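Local coordinates for protein aldehyde dehydrogenase 12 (Zea mays, PDB 6D97) that probably oxidises L-glutamate gamma-semialdehyde to glutamate with NAD+ as cofactor, the last step of proline catabolism in plants, at residues V74-M86 with I251-A265. Numbering follows the deposited sequence.
Sequences VAEVQGTEIKSFM and INSDGAVMNKLLLEA. With NAD (nicotinamide-adenine-dinucleotide), chain E.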
ATOM      1  N   VAL A  74       9.917   0.153 -45.386  1.00 38.34           N
ATOM      2  CA  VAL A  74       9.074  -0.346 -44.308  1.00 30.50           C
ATOM      3  C   VAL A  74       7.933  -1.147 -44.919  1.00 32.89           C
ATOM      4  O   VAL A  74       7.278  -0.685 -45.861  1.00 33.96           O
ATOM      5  CB  VAL A  74       8.540   0.807 -43.438  1.00 44.96           C
ATOM      6  CG1 VAL A  74       7.630   0.282 -42.347  1.00 35.15           C
ATOM      7  CG2 VAL A  74       9.702   1.593 -42.840  1.00 51.26           C
ATOM      8  N   ALA A  75       7.696  -2.345 -44.384  1.00 35.76           N
ATOM      9  CA  ALA A  75       6.667  -3.244 -44.907  1.00 37.40           C
ATOM     10  C   ALA A  75       5.301  -2.832 -44.358  1.00 33.88           C
ATOM     11  O   ALA A  75       4.708  -3.484 -43.497  1.00 34.78           O
ATOM     12  CB  ALA A  75       6.994  -4.688 -44.556  1.00 38.62           C
ATOM     13  N   GLU A  76       4.791  -1.725 -44.891  1.00 32.00           N
ATOM     14  CA  GLU A  76       3.540  -1.175 -44.386  1.00 39.06           C
ATOM     15  C   GLU A  76       2.362  -2.023 -44.854  1.00 37.93           C
ATOM     16  O   GLU A  76       2.183  -2.253 -46.055  1.00 39.76           O
ATOM     17  CB  GLU A  76       3.382   0.280 -44.818  1.00 30.63           C
ATOM     18  CG  GLU A  76       4.156   1.236 -43.913  1.00 48.09           C
ATOM     19  CD  GLU A  76       3.816   2.691 -44.152  1.00 43.69           C
ATOM     20  OE1 GLU A  76       3.264   3.003 -45.226  1.00 44.82           O
ATOM     21  OE2 GLU A  76       4.087   3.522 -43.258  1.00 35.11           O
ATOM     22  N   VAL A  77       1.570  -2.492 -43.895  1.00 39.53           N
ATOM     23  CA  VAL A  77       0.404  -3.321 -44.169  1.00 40.97           C
ATOM     24  C   VAL A  77      -0.737  -2.440 -44.655  1.00 38.84           C
ATOM     25  O   VAL A  77      -0.953  -1.336 -44.141  1.00 36.30           O
ATOM     26  CB  VAL A  77       0.005  -4.109 -42.907  1.00 43.07           C
ATOM     27  CG1 VAL A  77      -1.299  -4.865 -43.119  1.00 48.36           C
ATOM     28  CG2 VAL A  77       1.120  -5.057 -42.503  1.00 41.51           C
ATOM     29  N   GLN A  78      -1.473  -2.925 -45.649  1.00 45.79           N
ATOM     30  CA  GLN A  78      -2.609  -2.198 -46.190  1.00 42.90           C
ATOM     31  C   GLN A  78      -3.898  -2.668 -45.519  1.00 47.21           C
ATOM     32  O   GLN A  78      -3.923  -3.654 -44.781  1.00 51.72           O
ATOM     33  CB  GLN A  78      -2.672  -2.362 -47.709  1.00 34.60           C
ATOM     34  CG  GLN A  78      -1.590  -1.580 -48.447  1.00 49.23           C
ATOM     35  CD  GLN A  78      -1.141  -2.265 -49.726  1.00 67.68           C
ATOM     36  OE1 GLN A  78      -1.880  -2.319 -50.710  1.00 71.43           O
ATOM     37  NE2 GLN A  78       0.076  -2.805 -49.713  1.00 76.85           N
ATOM     38  N   GLY A  79      -4.979  -1.928 -45.775  1.00 43.68           N
ATOM     39  CA  GLY A  79      -6.211  -2.151 -45.038  1.00 33.58           C
ATOM     40  C   GLY A  79      -6.819  -3.522 -45.257  1.00 41.96           C
ATOM     41  O   GLY A  79      -7.585  -4.005 -44.420  1.00 38.01           O
ATOM     42  N   THR A  80      -6.493  -4.166 -46.379  1.00 37.67           N
ATOM     43  CA  THR A  80      -7.025  -5.484 -46.695  1.00 47.62           C
ATOM     44  C   THR A  80      -6.000  -6.596 -46.499  1.00 45.70           C
ATOM     45  O   THR A  80      -6.170  -7.687 -47.051  1.00 38.60           O
ATOM     46  CB  THR A  80      -7.565  -5.517 -48.126  1.00 51.45           C
ATOM     47  OG1 THR A  80      -6.638  -4.875 -49.012  1.00 52.30           O
ATOM     48  CG2 THR A  80      -8.919  -4.822 -48.200  1.00 50.36           C
ATOM     49  N   GLU A  81      -4.942  -6.352 -45.732  1.00 36.21           N
ATOM     50  CA  GLU A  81      -4.028  -7.426 -45.356  1.00 40.76           C
ATOM     51  C   GLU A  81      -3.783  -7.436 -43.851  1.00 39.45           C
ATOM     52  O   GLU A  81      -2.684  -7.748 -43.381  1.00 44.50           O
ATOM     53  CB  GLU A  81      -2.712  -7.336 -46.128  1.00 44.81           C
ATOM     54  CG  GLU A  81      -2.228  -5.937 -46.432  1.00 58.08           C
ATOM     55  CD  GLU A  81      -0.805  -5.932 -46.965  1.00 67.02           C
ATOM     56  OE1 GLU A  81      -0.363  -4.897 -47.510  1.00 69.40           O
ATOM     57  OE2 GLU A  81      -0.126  -6.973 -46.834  1.00 66.22           O
ATOM     58  N   ILE A  82      -4.822  -7.132 -43.066  1.00 36.85           N
ATOM     59  CA  ILE A  82      -4.710  -7.100 -41.610  1.00 33.57           C
ATOM     60  C   ILE A  82      -5.354  -8.306 -40.936  1.00 32.88           C
ATOM     61  O   ILE A  82      -5.422  -8.343 -39.698  1.00 33.25           O
ATOM     62  CB  ILE A  82      -5.317  -5.806 -41.026  1.00 34.72           C
ATOM     63  CG1 ILE A  82      -6.821  -5.750 -41.312  1.00 43.95           C
ATOM     64  CG2 ILE A  82      -4.614  -4.576 -41.573  1.00 38.13           C
ATOM     65  CD1 ILE A  82      -7.580  -4.767 -40.447  1.00 42.71           C
ATOM     66  N   LYS A  83      -5.824  -9.296 -41.707  1.00 37.79           N
ATOM     67  CA  LYS A  83      -6.538 -10.426 -41.115  1.00 44.47           C
ATOM     68  C   LYS A  83      -5.651 -11.205 -40.153  1.00 46.81           C
ATOM     69  O   LYS A  83      -6.104 -11.626 -39.082  1.00 51.14           O
ATOM     70  CB  LYS A  83      -7.069 -11.353 -42.211  1.00 41.02           C
ATOM     71  CG  LYS A  83      -8.165 -12.303 -41.735  1.00 44.43           C
ATOM     72  CD  LYS A  83      -8.474 -13.382 -42.763  1.00 54.48           C
ATOM     73  CE  LYS A  83      -9.656 -14.229 -42.314  1.00 58.26           C
ATOM     74  NZ  LYS A  83      -9.874 -15.402 -43.201  1.00 58.06           N
ATOM     75  N   SER A  84      -4.384 -11.408 -40.522  1.00 40.45           N
ATOM     76  CA  SER A  84      -3.473 -12.165 -39.672  1.00 40.00           C
ATOM     77  C   SER A  84      -3.315 -11.512 -38.303  1.00 37.44           C
ATOM     78  O   SER A  84      -3.188 -12.206 -37.287  1.00 28.55           O
ATOM     79  CB  SER A  84      -2.117 -12.313 -40.362  1.00 30.96           C
ATOM     80  OG  SER A  84      -2.171 -13.299 -41.380  1.00 43.09           O
ATOM     81  N   PHE A  85      -3.331 -10.178 -38.252  1.00 35.67           N
ATOM     82  CA  PHE A  85      -3.216  -9.496 -36.966  1.00 27.30           C
ATOM     83  C   PHE A  85      -4.484  -9.668 -36.138  1.00 28.03           C
ATOM     84  O   PHE A  85      -4.410  -9.871 -34.919  1.00 36.46           O
ATOM     85  CB  PHE A  85      -2.890  -8.018 -37.183  1.00 28.91           C
ATOM     86  CG  PHE A  85      -1.514  -7.784 -37.735  1.00 28.88           C
ATOM     87  CD1 PHE A  85      -0.422  -7.679 -36.888  1.00 29.24           C
ATOM     88  CD2 PHE A  85      -1.309  -7.683 -39.101  1.00 32.20           C
ATOM     89  CE1 PHE A  85       0.851  -7.471 -37.391  1.00 33.67           C
ATOM     90  CE2 PHE A  85      -0.038  -7.474 -39.613  1.00 32.03           C
ATOM     91  CZ  PHE A  85       1.043  -7.366 -38.757  1.00 27.49           C
ATOM     92  N   MET A  86      -5.650  -9.602 -36.784  1.00 30.83           N
ATOM     93  CA  MET A  86      -6.903  -9.915 -36.102  1.00 30.22           C
ATOM     94  C   MET A  86      -6.883 -11.334 -35.546  1.00 33.85           C
ATOM     95  O   MET A  86      -7.232 -11.564 -34.381  1.00 32.94           O
ATOM     96  CB  MET A  86      -8.080  -9.742 -37.061  1.00 30.48           C
ATOM     97  CG  MET A  86      -8.380  -8.312 -37.461  1.00 36.93           C
ATOM     98  SD  MET A  86      -9.402  -8.262 -38.944  1.00 54.34           S
ATOM     99  CE  MET A  86     -10.766  -9.311 -38.448  1.00 48.17           C
ATOM    100  N   ILE A 251       3.213  -4.374 -36.076  1.00 27.23           N
ATOM    101  CA  ILE A 251       2.608  -3.953 -37.335  1.00 25.42           C
ATOM    102  C   ILE A 251       3.164  -2.589 -37.725  1.00 28.61           C
ATOM    103  O   ILE A 251       3.311  -1.701 -36.876  1.00 25.34           O
ATOM    104  CB  ILE A 251       1.068  -3.925 -37.257  1.00 25.44           C
ATOM    105  CG1 ILE A 251       0.475  -3.532 -38.614  1.00 26.42           C
ATOM    106  CG2 ILE A 251       0.587  -2.979 -36.165  1.00 24.50           C
ATOM    107  CD1 ILE A 251      -1.017  -3.786 -38.743  1.00 30.18           C
ATOM    108  N   ASN A 252       3.495  -2.436 -39.003  1.00 26.32           N
ATOM    109  CA  ASN A 252       3.861  -1.152 -39.583  1.00 29.80           C
ATOM    110  C   ASN A 252       2.778  -0.756 -40.578  1.00 29.01           C
ATOM    111  O   ASN A 252       2.385  -1.567 -41.424  1.00 28.11           O
ATOM    112  CB  ASN A 252       5.224  -1.218 -40.279  1.00 35.51           C
ATOM    113  CG  ASN A 252       6.351  -1.632 -39.347  1.00 31.11           C
ATOM    114  OD1 ASN A 252       7.015  -0.792 -38.744  1.00 36.84           O
ATOM    115  ND2 ASN A 252       6.593  -2.934 -39.256  1.00 33.84           N
ATOM    116  N   SER A 253       2.290   0.474 -40.467  1.00 31.35           N
ATOM    117  CA  SER A 253       1.226   0.949 -41.345  1.00 38.40           C
ATOM    118  C   SER A 253       1.082   2.449 -41.154  1.00 28.95           C
ATOM    119  O   SER A 253       1.647   3.035 -40.227  1.00 31.61           O
ATOM    120  CB  SER A 253      -0.106   0.247 -41.061  1.00 31.62           C
ATOM    121  OG  SER A 253      -0.634   0.642 -39.806  1.00 32.51           O
ATOM    122  N   ASP A 254       0.316   3.066 -42.050  1.00 28.20           N
ATOM    123  CA  ASP A 254      -0.111   4.429 -41.807  1.00 36.44           C
ATOM    124  C   ASP A 254      -1.215   4.435 -40.755  1.00 38.31           C
ATOM    125  O   ASP A 254      -1.732   3.387 -40.351  1.00 31.89           O
ATOM    126  CB  ASP A 254      -0.578   5.106 -43.101  1.00 29.08           C
ATOM    127  CG  ASP A 254      -1.708   4.358 -43.800  1.00 48.05           C
ATOM    128  OD1 ASP A 254      -2.642   3.872 -43.130  1.00 49.64           O
ATOM    129  OD2 ASP A 254      -1.676   4.286 -45.045  1.00 58.33           O
ATOM    130  N   GLY A 255      -1.576   5.637 -40.307  1.00 36.08           N
ATOM    131  CA  GLY A 255      -2.568   5.749 -39.251  1.00 30.50           C
ATOM    132  C   GLY A 255      -3.924   5.200 -39.651  1.00 31.99           C
ATOM    133  O   GLY A 255      -4.639   4.629 -38.825  1.00 34.63           O
ATOM    134  N   ALA A 256      -4.289   5.348 -40.926  1.00 34.23           N
ATOM    135  CA  ALA A 256      -5.626   4.955 -41.360  1.00 31.05           C
ATOM    136  C   ALA A 256      -5.814   3.446 -41.290  1.00 35.93           C
ATOM    137  O   ALA A 256      -6.888   2.966 -40.906  1.00 38.95           O
ATOM    138  CB  ALA A 256      -5.892   5.460 -42.777  1.00 30.03           C
ATOM    139  N   VAL A 257      -4.791   2.680 -41.668  1.00 39.72           N
ATOM    140  CA  VAL A 257      -4.900   1.228 -41.594  1.00 34.32           C
ATOM    141  C   VAL A 257      -4.944   0.773 -40.143  1.00 31.87           C
ATOM    142  O   VAL A 257      -5.739  -0.102 -39.778  1.00 34.89           O
ATOM    143  CB  VAL A 257      -3.747   0.559 -42.359  1.00 30.73           C
ATOM    144  CG1 VAL A 257      -3.705  -0.920 -42.031  1.00 29.35           C
ATOM    145  CG2 VAL A 257      -3.914   0.770 -43.853  1.00 30.73           C
ATOM    146  N   MET A 258      -4.099   1.361 -39.292  1.00 26.94           N
ATOM    147  CA  MET A 258      -4.130   1.022 -37.873  1.00 31.17           C
ATOM    148  C   MET A 258      -5.496   1.321 -37.272  1.00 33.96           C
ATOM    149  O   MET A 258      -5.972   0.591 -36.393  1.00 35.87           O
ATOM    150  CB  MET A 258      -3.036   1.783 -37.123  1.00 28.91           C
ATOM    151  CG  MET A 258      -2.810   1.285 -35.702  1.00 29.08           C
ATOM    152  SD  MET A 258      -2.315  -0.451 -35.675  1.00 33.50           S
ATOM    153  CE  MET A 258      -2.406  -0.807 -33.925  1.00 24.03           C
ATOM    154  N   ASN A 259      -6.141   2.394 -37.735  1.00 31.21           N
ATOM    155  CA  ASN A 259      -7.490   2.709 -37.284  1.00 33.84           C
ATOM    156  C   ASN A 259      -8.453   1.584 -37.636  1.00 32.83           C
ATOM    157  O   ASN A 259      -9.263   1.159 -36.803  1.00 40.10           O
ATOM    158  CB  ASN A 259      -7.953   4.028 -37.904  1.00 38.02           C
ATOM    159  CG  ASN A 259      -8.805   4.854 -36.960  1.00 49.98           C
ATOM    160  OD1 ASN A 259      -8.611   6.063 -36.834  1.00 58.97           O
ATOM    161  ND2 ASN A 259      -9.750   4.206 -36.286  1.00 44.88           N
ATOM    162  N   LYS A 260      -8.369   1.077 -38.869  1.00 35.01           N
ATOM    163  CA  LYS A 260      -9.239  -0.020 -39.278  1.00 28.60           C
ATOM    164  C   LYS A 260      -8.992  -1.263 -38.433  1.00 31.95           C
ATOM    165  O   LYS A 260      -9.940  -1.960 -38.051  1.00 39.27           O
ATOM    166  CB  LYS A 260      -9.032  -0.348 -40.755  1.00 29.75           C
ATOM    167  CG  LYS A 260      -9.309   0.776 -41.731  1.00 43.99           C
ATOM    168  CD  LYS A 260      -9.073   0.263 -43.145  1.00 46.10           C
ATOM    169  CE  LYS A 260      -8.531   1.337 -44.069  1.00 51.71           C
ATOM    170  NZ  LYS A 260      -9.552   2.366 -44.393  1.00 57.80           N
ATOM    171  N   LEU A 261      -7.725  -1.563 -38.141  1.00 33.45           N
ATOM    172  CA  LEU A 261      -7.418  -2.741 -37.337  1.00 32.96           C
ATOM    173  C   LEU A 261      -8.024  -2.629 -35.944  1.00 38.88           C
ATOM    174  O   LEU A 261      -8.537  -3.614 -35.401  1.00 41.62           O
ATOM    175  CB  LEU A 261      -5.906  -2.940 -37.252  1.00 28.31           C
ATOM    176  CG  LEU A 261      -5.445  -4.037 -36.293  1.00 25.79           C
ATOM    177  CD1 LEU A 261      -6.013  -5.386 -36.703  1.00 26.72           C
ATOM    178  CD2 LEU A 261      -3.930  -4.087 -36.235  1.00 32.37           C
ATOM    179  N   LEU A 262      -7.987  -1.428 -35.358  1.00 30.91           N
ATOM    180  CA  LEU A 262      -8.558  -1.230 -34.029  1.00 32.66           C
ATOM    181  C   LEU A 262     -10.059  -1.482 -34.028  1.00 26.05           C
ATOM    182  O   LEU A 262     -10.595  -2.086 -33.092  1.00 37.15           O
ATOM    183  CB  LEU A 262      -8.264   0.185 -33.531  1.00 38.67           C
ATOM    184  CG  LEU A 262      -6.808   0.575 -33.273  1.00 37.71           C
ATOM    185  CD1 LEU A 262      -6.711   2.045 -32.873  1.00 35.58           C
ATOM    186  CD2 LEU A 262      -6.195  -0.311 -32.207  1.00 22.71           C
ATOM    187  N   LEU A 263     -10.756  -1.022 -35.064  1.00 30.25           N
ATOM    188  CA  LEU A 263     -12.199  -1.208 -35.127  1.00 42.44           C
ATOM    189  C   LEU A 263     -12.592  -2.608 -35.574  1.00 47.48           C
ATOM    190  O   LEU A 263     -13.716  -3.039 -35.296  1.00 45.56           O
ATOM    191  CB  LEU A 263     -12.809  -0.160 -36.058  1.00 42.54           C
ATOM    192  CG  LEU A 263     -12.689   1.263 -35.511  1.00 52.80           C
ATOM    193  CD1 LEU A 263     -13.078   2.303 -36.551  1.00 50.83           C
ATOM    194  CD2 LEU A 263     -13.542   1.409 -34.260  1.00 59.75           C
ATOM    195  N   GLU A 264     -11.696  -3.327 -36.248  1.00 45.29           N
ATOM    196  CA  GLU A 264     -11.992  -4.683 -36.687  1.00 41.73           C
ATOM    197  C   GLU A 264     -11.573  -5.729 -35.663  1.00 34.23           C
ATOM    198  O   GLU A 264     -12.272  -6.732 -35.483  1.00 42.85           O
ATOM    199  CB  GLU A 264     -11.308  -4.963 -38.027  1.00 44.46           C
ATOM    200  CG  GLU A 264     -11.990  -4.309 -39.219  1.00 52.63           C
ATOM    201  CD  GLU A 264     -12.395  -5.318 -40.273  1.00 65.15           C
ATOM    202  OE1 GLU A 264     -11.660  -5.470 -41.271  1.00 74.69           O
ATOM    203  OE2 GLU A 264     -13.442  -5.975 -40.091  1.00 72.59           O
ATOM    204  N   ALA A 265     -10.442  -5.519 -34.988  1.00 30.35           N
ATOM    205  CA  ALA A 265      -9.976  -6.478 -33.995  1.00 28.67           C
ATOM    206  C   ALA A 265     -10.602  -6.252 -32.629  1.00 36.72           C
ATOM    207  O   ALA A 265     -10.611  -7.176 -31.806  1.00 34.25           O
ATOM    208  CB  ALA A 265      -8.450  -6.423 -33.881  1.00 29.85           C
TER
HETATM  209  PA  NAD E 601       0.533  11.227 -34.263  0.70 41.48           P
HETATM  210  O1A NAD E 601      -0.860  11.329 -33.563  0.70 44.06           O
HETATM  211  O2A NAD E 601       0.745  11.845 -35.556  0.70 42.74           O
HETATM  212  O5B NAD E 601       1.060   9.905 -34.657  0.70 33.82           O
HETATM  213  C5B NAD E 601       1.446   8.985 -33.665  0.70 25.30           C
HETATM  214  C4B NAD E 601       1.147   7.531 -34.017  0.70 29.69           C
HETATM  215  O4B NAD E 601      -0.239   7.275 -34.162  0.70 31.80           O
HETATM  216  C3B NAD E 601       1.849   7.062 -35.249  0.70 25.90           C
HETATM  217  O3B NAD E 601       2.292   5.769 -35.096  0.70 20.41           O
HETATM  218  C2B NAD E 601       0.792   7.139 -36.264  0.70 27.66           C
HETATM  219  O2B NAD E 601       1.033   6.258 -37.293  0.70 25.50           O
HETATM  220  C1B NAD E 601      -0.398   6.769 -35.461  0.70 25.13           C
HETATM  221  N9A NAD E 601      -1.669   7.222 -35.986  0.70 23.84           N
HETATM  222  C8A NAD E 601      -1.965   8.420 -36.610  0.70 15.63           C
HETATM  223  N7A NAD E 601      -3.267   8.447 -36.912  0.70 26.23           N
HETATM  224  C5A NAD E 601      -3.869   7.268 -36.482  0.70 25.45           C
HETATM  225  C6A NAD E 601      -5.153   6.757 -36.518  0.70 30.42           C
HETATM  226  N6A NAD E 601      -6.206   7.526 -37.118  0.70 26.47           N
HETATM  227  N1A NAD E 601      -5.415   5.548 -35.999  0.70 28.10           N
HETATM  228  C2A NAD E 601      -4.442   4.795 -35.424  0.70 27.52           C
HETATM  229  N3A NAD E 601      -3.168   5.264 -35.369  0.70 30.40           N
HETATM  230  C4A NAD E 601      -2.862   6.474 -35.879  0.70 22.24           C
HETATM  231  O3  NAD E 601       1.723  11.768 -33.593  0.70 46.70           O
HETATM  232  PN  NAD E 601       2.638  12.965 -34.098  0.70 46.70           P
HETATM  233  O1N NAD E 601       3.557  13.241 -32.854  0.70 43.12           O
HETATM  234  O2N NAD E 601       3.513  12.544 -35.242  0.70 38.01           O
HETATM  235  O5D NAD E 601       1.890  14.228 -34.428  0.70 43.72           O
HETATM  236  O   HOH W   1      -0.462   1.164 -44.365  1.00 34.09           O
HETATM  237  O   HOH W   2      -9.243  -9.852 -33.238  1.00 44.66           O
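Phe85 lays one ring face over Ile251: CD1 of the isoleucine sits 3.9 Å from the ring centroid, 11° off the normal, while its CB presses on Phe85 CE1. Ile251 carries CG1 anti to its own N (chi1 -178°), which runs the chain across that face. Reduced to an alanine, Phe85 would keep the CB that meets the Leu261 methyls but is likely to leave Ile251 CB, CG1 and CD1 without the ring face they lie on. The next residue, Met86, lies alongside Leu261, the two side chains running opposite ways, with Met86 CG 3.8 Å from Leu261 CD1. Ile82 spreads its branches over helix 255-265, with CG2 against Val257 CG1 and CD1 reaching Leu261 CA at 3.7 Å. Toward the start of both segments a backbone bond joins the packing: Val77 N donates to Asn252 O (2.8 Å, 167°), and a water links Val77 O to Asp254 N. Asp254 caps the helix, its OD1 taking Val257 N. On this helix Asn259 OD1 accepts from N6A of the NAD adenine at 2.8 Å. The contact thus seats the 74-86 segment on the Rossmann-type NAD-binding domain, largely by apolar packing on the helix, with a straight backbone bond fixing the loop before it.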